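Local coordinates for protein alginate lyase A1-II' (Sphingomonas sp. A1, PDB 2CWS) that probably cleaves the polysaccharide alginate by beta-elimination, as the lyase domain of a polysaccharide lyase family 7 enzyme, at residues A[13-18]-A[223-228]; A[65-70]-A[108-113]; A[127-132]-A[160-165]. All blocks are in the same frame, centred on the assembly; numbering follows the deposited sequence.

Overall arrangement
The three contacts belong to one two-sheet beta-jelly roll. Contacts 1 and 3 each pair a strand of one sheet with a strand of the other and rely on apolar side chains; contact 3 is buried, whereas contact 1 is only partly buried and uses a water as well. Contact 2 is buried too, yet it lies within a single sheet, on the side turned away from the sandwich interior, and is built of charged and amide groups around a sulfate. Strands 15-18 and 67-72 are neighbours, joining contacts 1 and 2 through a probable Gln18 N to Glu69 O bond; strands 106-114 and 120-130 likewise join contacts 2 and 3.

Contact 1: residues A[13-18]-A[223-228]. With SO4 (sulfate ion), chain C.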
loop_
_atom_site.group_PDB
_atom_site.type_symbol
_atom_site.label_atom_id
_atom_site.label_comp_id
_atom_site.label_asym_id
_atom_site.label_seq_id
_atom_site.Cartn_x
_atom_site.Cartn_y
_atom_site.Cartn_z
ATOM N N SER A 13 5.045 4.366 -14.163
ATOM C CA SER A 13 4.109 4.857 -15.166
ATOM C C SER A 13 2.664 4.595 -14.827
ATOM O O SER A 13 1.804 5.283 -15.377
ATOM C CB SER A 13 4.440 4.291 -16.550
ATOM O OG SER A 13 4.235 2.893 -16.606
ATOM N N HIS A 14 2.412 3.653 -13.907
ATOM C CA HIS A 14 1.055 3.341 -13.468
ATOM C C HIS A 14 0.941 3.468 -11.953
ATOM O O HIS A 14 0.182 2.712 -11.295
ATOM C CB HIS A 14 0.595 1.967 -13.976
ATOM C CG HIS A 14 0.393 2.014 -15.442
ATOM N ND1 HIS A 14 -0.834 2.348 -15.989
ATOM C CD2 HIS A 14 1.250 1.792 -16.477
ATOM C CE1 HIS A 14 -0.718 2.331 -17.297
ATOM N NE2 HIS A 14 0.520 1.991 -17.621
ATOM N N TRP A 15 1.610 4.455 -11.377
ATOM C CA TRP A 15 1.446 4.826 -9.975
ATOM C C TRP A 15 1.361 6.351 -9.874
ATOM O O TRP A 15 2.086 7.024 -10.630
ATOM C CB TRP A 15 2.634 4.376 -9.136
ATOM C CG TRP A 15 2.884 2.897 -9.029
ATOM C CD1 TRP A 15 3.769 2.147 -9.741
ATOM C CD2 TRP A 15 2.222 1.975 -8.136
ATOM N NE1 TRP A 15 3.722 0.832 -9.355
ATOM C CE2 TRP A 15 2.782 0.701 -8.360
ATOM C CE3 TRP A 15 1.217 2.129 -7.144
ATOM C CZ2 TRP A 15 2.376 -0.429 -7.640
ATOM C CZ3 TRP A 15 0.820 1.007 -6.438
ATOM C CH2 TRP A 15 1.398 -0.235 -6.704
ATOM N N LYS A 16 0.615 6.857 -8.920
ATOM C CA LYS A 16 0.759 8.253 -8.485
ATOM C C LYS A 16 1.199 8.216 -7.031
ATOM O O LYS A 16 1.037 7.186 -6.340
ATOM C CB LYS A 16 -0.510 9.085 -8.683
ATOM C CG LYS A 16 -1.675 8.668 -7.817
ATOM C CD LYS A 16 -2.876 9.603 -8.022
ATOM C CE LYS A 16 -4.080 9.158 -7.210
ATOM N NZ LYS A 16 -5.157 10.167 -7.285
ATOM N N LEU A 17 1.770 9.307 -6.529
ATOM C CA LEU A 17 2.285 9.372 -5.190
ATOM C C LEU A 17 1.489 10.354 -4.347
ATOM O O LEU A 17 1.250 11.489 -4.778
ATOM C CB LEU A 17 3.765 9.847 -5.241
ATOM C CG LEU A 17 4.467 10.099 -3.884
ATOM C CD1 LEU A 17 4.609 8.839 -3.046
ATOM C CD2 LEU A 17 5.819 10.724 -4.178
ATOM N N GLN A 18 1.103 9.920 -3.160
ATOM C CA GLN A 18 0.374 10.727 -2.183
ATOM C C GLN A 18 1.328 11.092 -1.057
ATOM O O GLN A 18 1.990 10.192 -0.498
ATOM C CB GLN A 18 -0.852 9.920 -1.690
ATOM C CG GLN A 18 -1.808 9.643 -2.823
ATOM C CD GLN A 18 -2.906 8.682 -2.482
ATOM O OE1 GLN A 18 -2.638 7.716 -1.726
ATOM N NE2 GLN A 18 -4.080 8.887 -3.039
ATOM N N LEU A 223 9.160 -3.454 -7.283
ATOM C CA LEU A 223 7.692 -3.240 -7.165
ATOM C C LEU A 223 7.093 -3.477 -8.524
ATOM O O LEU A 223 7.463 -2.785 -9.483
ATOM C CB LEU A 223 7.397 -1.800 -6.732
ATOM C CG LEU A 223 5.909 -1.401 -6.670
ATOM C CD1 LEU A 223 5.138 -2.221 -5.651
ATOM C CD2 LEU A 223 5.794 0.096 -6.402
ATOM N N SER A 224 6.186 -4.451 -8.643
ATOM C CA SER A 224 5.556 -4.732 -9.899
ATOM C C SER A 224 4.102 -5.115 -9.676
ATOM O O SER A 224 3.728 -5.626 -8.634
ATOM C CB SER A 224 6.304 -5.809 -10.711
ATOM O OG SER A 224 6.253 -7.022 -10.037
ATOM N N VAL A 225 3.303 -4.902 -10.716
ATOM C CA VAL A 225 1.900 -5.295 -10.736
ATOM C C VAL A 225 1.618 -6.013 -12.049
ATOM O O VAL A 225 2.045 -5.575 -13.096
ATOM C CB VAL A 225 1.003 -4.052 -10.611
ATOM C CG1 VAL A 225 -0.456 -4.426 -10.799
ATOM C CG2 VAL A 225 1.210 -3.339 -9.288
ATOM N N SER A 226 0.848 -7.113 -11.935
ATOM C CA SER A 226 0.440 -7.904 -13.088
ATOM C C SER A 226 -1.042 -8.190 -12.990
ATOM O O SER A 226 -1.529 -8.708 -11.997
ATOM C CB SER A 226 1.226 -9.228 -13.126
ATOM O OG SER A 226 0.784 -10.089 -14.163
ATOM N N HIS A 227 -1.761 -7.907 -14.088
ATOM C CA HIS A 227 -3.179 -8.215 -14.210
ATOM C C HIS A 227 -3.303 -9.248 -15.327
ATOM O O HIS A 227 -2.775 -9.031 -16.447
ATOM C CB HIS A 227 -3.989 -6.949 -14.541
ATOM C CG HIS A 227 -3.939 -5.992 -13.384
ATOM N ND1 HIS A 227 -4.680 -6.254 -12.231
ATOM C CD2 HIS A 227 -3.273 -4.848 -13.222
ATOM C CE1 HIS A 227 -4.433 -5.274 -11.389
ATOM N NE2 HIS A 227 -3.615 -4.388 -11.936
ATOM N N SER A 228 -3.980 -10.372 -15.070
ATOM C CA SER A 228 -4.004 -11.452 -16.053
ATOM C C SER A 228 -5.310 -12.246 -15.886
ATOM O O SER A 228 -6.191 -11.896 -15.083
ATOM C CB SER A 228 -2.783 -12.423 -15.927
ATOM O OG SER A 228 -2.761 -13.036 -14.600
HETATM S S SO4 C . -7.983 8.652 -5.232
HETATM O O1 SO4 C . -6.632 7.902 -4.923
HETATM O O2 SO4 C . -7.759 9.522 -6.332
HETATM O O3 SO4 C . -9.015 7.761 -5.464
HETATM O O4 SO4 C . -8.175 9.339 -3.944
HETATM O O HOH W 1 5.865 -0.801 -10.625
#
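Trp15 meets Leu223 and Val225 between the two sheets of a beta-jelly roll, the sandwich fold of the family-7 alginate lyases. Strand 15-18 belongs to one sheet and strand 215-228 to the other, so the contact is made by side chains, with no direct hydrogen bond between the segments.

The apolar part rests on the indole. Trp15 and Leu223 approach from opposite directions, and Leu223 CD2 comes obliquely to the indole, 3.6 Å from Trp15 CE2. Val225 slants in beside it, with its CG2 3.5 Å from Trp15 CZ2, so that two branched residues on the same side of their strand share one ring. In Trp15, chi1 of -64° together with chi2 of 98° brings the NE1-CE2-CZ2 side of the indole to strand 215-228. A large flat residue suits this place because it spans the distance between the sheets; Leu70, Met91 and Phe200 also pack on it.

The charged part points to the other side of strand 15-18. Lys16 is extended beyond CG, and its NZ donates to O2 of a sulfate, probably from the crystallisation liquor, at 2.8 Å. The same ammonium makes a salt bridge to Glu26, and Arg71 NE also binds the anion. A long basic chain suits a place from which it can reach the carboxylate of Glu26; the sulfate has probably taken advantage of the same charge.

The remaining link is through solvent. Tryptophan has one polar ring atom, and here it is served by a water lying at the indole edge, in the ring plane: Trp15 NE1 donates to this water at 3.0 Å, and the water in turn donates to Leu223 O at 2.8 Å.

Contact 2: residues A[65-70]-A[108-113]; sequences YPRSEL and VAQIHG. With SO4 (sulfate ion), chain B.
Arg67 and His112, with a weak bond from Gln110, hold a sulfate ion between two strands of one jelly-roll sheet that are not direct neighbours. It lies on the side of the sheet turned away from the sandwich interior; in family-7 lyases this is the face of the alginate cleft, so the sulfate, probably from the crystallisation liquor, may mimic an acidic group of the polymer. Arg67 offers its guanidinium edge, NH1 reaching sulfate O1 at 3.0 Å and NH2 reaching O4 at 2.8 Å. The weak Gln110 NE2 bond also goes to O1, and Tyr205 OH binds the ion too.

Glu69 acts from the second shell, positioning Arg67 and Gln110. With CG anti to the backbone N (chi1 -169°) and the chain extended, its carboxylate reaches between them, and each oxygen takes a different partner. Gln110 NE2 donates almost straight to the syn lone pair of Glu69 OE2 (2.9 Å, 171°), while Arg67 NH1 makes a salt bridge to Glu69 OE1 at 2.8 Å; Lys201 shares that oxygen. With an alanine here, Arg67 and Lys201 would probably be left without their shared carboxylate, and the Gln110 amide would be freer to turn.

Histidine can bond at both ring nitrogens, and here does: His112 ND1 donates in the ring plane to Gly113 O at 2.7 Å, and His112 NE2 meets sulfate O2 at 2.6 Å.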
loop_
_atom_site.group_PDB
_atom_site.type_symbol
_atom_site.label_atom_id
_atom_site.label_comp_id
_atom_site.label_asym_id
_atom_site.label_seq_id
_atom_site.Cartn_x
_atom_site.Cartn_y
_atom_site.Cartn_z
ATOM N N TYR A 65 -4.457 9.352 9.455
ATOM C CA TYR A 65 -3.014 9.102 9.523
ATOM C C TYR A 65 -2.317 9.591 8.261
ATOM O O TYR A 65 -2.877 9.513 7.153
ATOM C CB TYR A 65 -2.720 7.615 9.683
ATOM C CG TYR A 65 -3.201 6.998 10.970
ATOM C CD1 TYR A 65 -4.278 6.101 10.975
ATOM C CD2 TYR A 65 -2.634 7.291 12.191
ATOM C CE1 TYR A 65 -4.748 5.526 12.150
ATOM C CE2 TYR A 65 -3.046 6.703 13.382
ATOM C CZ TYR A 65 -4.127 5.809 13.353
ATOM O OH TYR A 65 -4.567 5.225 14.501
ATOM N N PRO A 66 -1.087 10.082 8.386
ATOM C CA PRO A 66 -0.365 10.612 7.212
ATOM C C PRO A 66 0.347 9.494 6.432
ATOM O O PRO A 66 0.611 8.386 6.964
ATOM C CB PRO A 66 0.673 11.547 7.876
ATOM C CG PRO A 66 0.979 10.826 9.188
ATOM C CD PRO A 66 -0.335 10.233 9.628
ATOM N N ARG A 67 0.667 9.788 5.180
ATOM C CA ARG A 67 1.310 8.784 4.323
ATOM C C ARG A 67 2.242 9.453 3.319
ATOM O O ARG A 67 2.019 10.577 2.866
ATOM C CB ARG A 67 0.274 7.951 3.561
ATOM C CG ARG A 67 -0.372 8.703 2.385
ATOM C CD ARG A 67 -1.601 7.969 1.920
ATOM N NE ARG A 67 -2.766 8.120 2.811
ATOM C CZ ARG A 67 -3.656 7.212 3.133
ATOM N NH1 ARG A 67 -3.500 5.919 2.801
ATOM N NH2 ARG A 67 -4.716 7.608 3.847
ATOM N N SER A 68 3.229 8.650 2.923
ATOM C CA SER A 68 3.962 8.852 1.650
ATOM C C SER A 68 3.771 7.503 0.945
ATOM O O SER A 68 4.386 6.528 1.368
ATOM C CB SER A 68 5.427 9.170 1.914
ATOM O OG SER A 68 6.079 9.304 0.665
ATOM N N GLU A 69 2.851 7.446 -0.028
ATOM C CA GLU A 69 2.337 6.150 -0.454
ATOM C C GLU A 69 1.986 6.227 -1.955
ATOM O O GLU A 69 1.368 7.206 -2.381
ATOM C CB GLU A 69 1.141 5.731 0.395
ATOM C CG GLU A 69 0.678 4.282 0.216
ATOM C CD GLU A 69 -0.543 3.942 1.045
ATOM O OE1 GLU A 69 -1.442 4.800 1.203
ATOM O OE2 GLU A 69 -0.620 2.781 1.532
ATOM N N LEU A 70 2.361 5.174 -2.698
ATOM C CA LEU A 70 1.955 5.062 -4.080
ATOM C C LEU A 70 0.564 4.463 -4.182
ATOM O O LEU A 70 0.176 3.601 -3.391
ATOM C CB LEU A 70 2.940 4.140 -4.851
ATOM C CG LEU A 70 4.355 4.615 -4.925
ATOM C CD1 LEU A 70 5.253 3.555 -5.534
ATOM C CD2 LEU A 70 4.487 5.954 -5.727
ATOM N N VAL A 108 2.563 -0.852 4.908
ATOM C CA VAL A 108 3.537 -0.790 3.814
ATOM C C VAL A 108 2.963 -1.227 2.483
ATOM O O VAL A 108 3.634 -1.032 1.457
ATOM C CB VAL A 108 4.839 -1.574 4.140
ATOM C CG1 VAL A 108 5.567 -0.933 5.311
ATOM C CG2 VAL A 108 4.513 -3.044 4.397
ATOM N N ALA A 109 1.759 -1.772 2.442
ATOM C CA ALA A 109 1.106 -2.110 1.196
ATOM C C ALA A 109 -0.370 -2.295 1.456
ATOM O O ALA A 109 -0.785 -2.590 2.594
ATOM C CB ALA A 109 1.695 -3.394 0.588
ATOM N N GLN A 110 -1.166 -2.120 0.410
ATOM C CA GLN A 110 -2.623 -2.327 0.529
ATOM C C GLN A 110 -3.181 -2.856 -0.779
ATOM O O GLN A 110 -2.633 -2.649 -1.867
ATOM C CB GLN A 110 -3.419 -1.023 0.844
ATOM C CG GLN A 110 -2.824 -0.202 1.968
ATOM C CD GLN A 110 -3.784 0.875 2.401
ATOM O OE1 GLN A 110 -4.962 0.578 2.688
ATOM N NE2 GLN A 110 -3.298 2.104 2.477
ATOM N N ILE A 111 -4.369 -3.466 -0.650
ATOM C CA ILE A 111 -5.374 -3.441 -1.710
ATOM C C ILE A 111 -6.497 -2.572 -1.146
ATOM O O ILE A 111 -7.019 -2.915 -0.078
ATOM C CB ILE A 111 -5.920 -4.826 -2.109
ATOM C CG1 ILE A 111 -4.823 -5.707 -2.681
ATOM C CG2 ILE A 111 -7.066 -4.626 -3.104
ATOM C CD1 ILE A 111 -5.345 -7.102 -2.988
ATOM N N HIS A 112 -6.877 -1.521 -1.871
ATOM C CA HIS A 112 -7.926 -0.664 -1.387
ATOM C C HIS A 112 -9.164 -0.790 -2.271
ATOM O O HIS A 112 -9.043 -0.817 -3.527
ATOM C CB HIS A 112 -7.401 0.792 -1.424
ATOM C CG HIS A 112 -8.088 1.644 -0.418
ATOM N ND1 HIS A 112 -9.406 2.046 -0.487
ATOM C CD2 HIS A 112 -7.603 2.147 0.731
ATOM C CE1 HIS A 112 -9.692 2.790 0.574
ATOM N NE2 HIS A 112 -8.606 2.886 1.355
ATOM N N GLY A 113 -10.344 -0.878 -1.638
ATOM C CA GLY A 113 -11.560 -0.802 -2.395
ATOM C C GLY A 113 -11.880 0.605 -2.847
ATOM O O GLY A 113 -11.420 1.595 -2.285
HETATM S S SO4 B . -7.067 4.602 4.035
HETATM O O1 SO4 B . -5.905 4.192 3.047
HETATM O O2 SO4 B . -8.368 4.223 3.532
HETATM O O3 SO4 B . -6.896 3.956 5.283
HETATM O O4 SO4 B . -7.052 6.051 4.210
#

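Contact 3: residues A[127-132]-A[160-165]; sequences AVFQDG and DLYNME
Between the two sheets of the beta-jelly roll, two pairs of side chains meet in the hydrophobic interior: Ala127 with Met164 and Phe129 with Tyr162, reaching toward each other from opposite sheets. The backbones stand well apart, the CA atoms of Ala127 and Met164 being 9.2 Å from each other, and no hydrogen bond crosses between the segments.

In the first pair a short residue faces a long one. Met164 runs out extended and then bends at its last torsion (chi3 -65°), which carries the methyl group to Ala127: Met164 CE lies 3.8 Å from Ala127 CB, and Met164 SD lies alongside at 4.0 Å from the same carbon. The pliable thioether suits a place where one chain must fill most of the distance between the sheets, and alanine, with only a methyl group, gives it a small apolar partner.

In the second pair the CA atoms of Phe129 and Tyr162 are 10.6 Å apart, a gap that two aromatic rings together bridge. The side chains cross at a slant. Tyr162 CE1 is the atom that touches, 3.9 Å from Phe129 CD2 and about as near to Phe129 CE2, so one ring corner of the tyrosine lies obliquely against the CD2-CE2 bond of the phenylalanine. Phenylalanine, wholly apolar, suits its buried place, where it also packs on Ile156 and Thr97; tyrosine brings a hydroxyl, which is hydrogen-bonded to Thr97 OG1.

Strand 120-130 runs between strands 106-114 and 133-139 in its sheet, and strand 162-169 between strands 88-99 and 172-177 in the other; Val108, Leu134 and Met136 from the first sheet and Leu93 from the second pack round Met164.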
loop_
_atom_site.group_PDB
_atom_site.type_symbol
_atom_site.label_atom_id
_atom_site.label_comp_id
_atom_site.label_asym_id
_atom_site.label_seq_id
_atom_site.Cartn_x
_atom_site.Cartn_y
_atom_site.Cartn_z
ATOM N N ALA A 127 -1.150 -4.393 4.789
ATOM C CA ALA A 127 0.073 -5.065 5.243
ATOM C C ALA A 127 0.650 -4.231 6.366
ATOM O O ALA A 127 1.268 -3.189 6.122
ATOM C CB ALA A 127 1.019 -5.250 4.062
ATOM N N VAL A 128 0.402 -4.669 7.604
ATOM C CA VAL A 128 0.752 -3.911 8.805
ATOM C C VAL A 128 2.069 -4.387 9.373
ATOM O O VAL A 128 2.174 -5.538 9.834
ATOM C CB VAL A 128 -0.351 -4.071 9.863
ATOM C CG1 VAL A 128 0.000 -3.243 11.099
ATOM C CG2 VAL A 128 -1.729 -3.680 9.301
ATOM N N PHE A 129 3.079 -3.512 9.321
ATOM C CA PHE A 129 4.417 -3.830 9.803
ATOM C C PHE A 129 4.573 -3.367 11.234
ATOM O O PHE A 129 4.324 -2.210 11.566
ATOM C CB PHE A 129 5.475 -3.153 8.904
ATOM C CG PHE A 129 6.884 -3.428 9.415
ATOM C CD1 PHE A 129 7.502 -2.667 10.390
ATOM C CD2 PHE A 129 7.573 -4.504 8.887
ATOM C CE1 PHE A 129 8.722 -3.011 10.880
ATOM C CE2 PHE A 129 8.820 -4.843 9.375
ATOM C CZ PHE A 129 9.398 -4.088 10.413
ATOM N N GLN A 130 5.114 -4.301 12.051
ATOM C CA GLN A 130 5.700 -4.016 13.381
ATOM C C GLN A 130 7.065 -4.678 13.430
ATOM O O GLN A 130 7.355 -5.606 12.665
ATOM C CB GLN A 130 4.814 -4.440 14.524
ATOM C CG GLN A 130 3.455 -3.759 14.238
ATOM C CD GLN A 130 2.661 -3.754 15.488
ATOM O OE1 GLN A 130 1.957 -4.758 15.758
ATOM N NE2 GLN A 130 2.717 -2.685 16.273
ATOM N N ASP A 131 7.915 -4.182 14.358
ATOM C CA ASP A 131 9.264 -4.754 14.479
ATOM C C ASP A 131 9.230 -6.129 15.132
ATOM O O ASP A 131 9.307 -6.274 16.346
ATOM C CB ASP A 131 10.101 -3.768 15.272
ATOM C CG ASP A 131 11.540 -4.206 15.493
ATOM O OD1 ASP A 131 11.964 -5.186 14.873
ATOM O OD2 ASP A 131 12.216 -3.500 16.269
ATOM N N GLY A 132 9.100 -7.143 14.302
ATOM C CA GLY A 132 9.026 -8.530 14.735
ATOM C C GLY A 132 7.823 -9.299 14.157
ATOM O O GLY A 132 7.810 -10.534 14.302
ATOM N N ASP A 160 14.926 -5.722 8.261
ATOM C CA ASP A 160 14.964 -6.947 7.498
ATOM C C ASP A 160 14.321 -6.733 6.122
ATOM O O ASP A 160 13.359 -6.027 5.979
ATOM C CB ASP A 160 14.171 -8.057 8.165
ATOM C CG ASP A 160 14.802 -8.625 9.420
ATOM O OD1 ASP A 160 15.967 -8.292 9.788
ATOM O OD2 ASP A 160 14.094 -9.491 10.031
ATOM N N LEU A 161 14.822 -7.412 5.106
ATOM C CA LEU A 161 14.217 -7.352 3.786
ATOM C C LEU A 161 13.077 -8.345 3.761
ATOM O O LEU A 161 13.261 -9.509 4.189
ATOM C CB LEU A 161 15.255 -7.787 2.737
ATOM C CG LEU A 161 14.737 -7.672 1.300
ATOM C CD1 LEU A 161 14.855 -6.202 0.936
ATOM C CD2 LEU A 161 15.450 -8.561 0.305
ATOM N N TYR A 162 11.933 -7.929 3.257
ATOM C CA TYR A 162 10.805 -8.841 2.998
ATOM C C TYR A 162 10.489 -8.846 1.505
ATOM O O TYR A 162 10.583 -7.830 0.814
ATOM C CB TYR A 162 9.553 -8.472 3.796
ATOM C CG TYR A 162 9.280 -6.978 3.992
ATOM C CD1 TYR A 162 9.563 -6.376 5.194
ATOM C CD2 TYR A 162 8.717 -6.206 2.983
ATOM C CE1 TYR A 162 9.309 -5.018 5.414
ATOM C CE2 TYR A 162 8.471 -4.851 3.152
ATOM C CZ TYR A 162 8.767 -4.264 4.378
ATOM O OH TYR A 162 8.568 -2.913 4.631
ATOM N N ASN A 163 10.094 -10.023 1.056
ATOM C CA ASN A 163 9.531 -10.245 -0.259
ATOM C C ASN A 163 8.038 -10.510 -0.188
ATOM O O ASN A 163 7.626 -11.596 0.220
ATOM C CB ASN A 163 10.163 -11.459 -0.925
ATOM C CG ASN A 163 11.616 -11.199 -1.241
ATOM O OD1 ASN A 163 11.919 -10.292 -1.997
ATOM N ND2 ASN A 163 12.537 -11.957 -0.648
ATOM N N MET A 164 7.244 -9.546 -0.553
ATOM C CA MET A 164 5.809 -9.568 -0.335
ATOM C C MET A 164 5.085 -9.832 -1.647
ATOM O O MET A 164 5.533 -9.374 -2.699
ATOM C CB MET A 164 5.382 -8.206 0.222
ATOM C CG MET A 164 3.906 -8.115 0.527
ATOM S SD MET A 164 3.433 -6.455 1.067
ATOM C CE MET A 164 4.352 -6.339 2.611
ATOM N N GLU A 165 3.956 -10.548 -1.552
ATOM C CA GLU A 165 3.082 -10.652 -2.720
ATOM C C GLU A 165 1.661 -10.558 -2.190
ATOM O O GLU A 165 1.329 -11.110 -1.152
ATOM C CB GLU A 165 3.324 -11.976 -3.441
ATOM C CG GLU A 165 2.475 -12.150 -4.699
ATOM C CD GLU A 165 2.883 -13.398 -5.442
ATOM O OE1 GLU A 165 2.004 -14.030 -6.034
ATOM O OE2 GLU A 165 4.095 -13.777 -5.406
#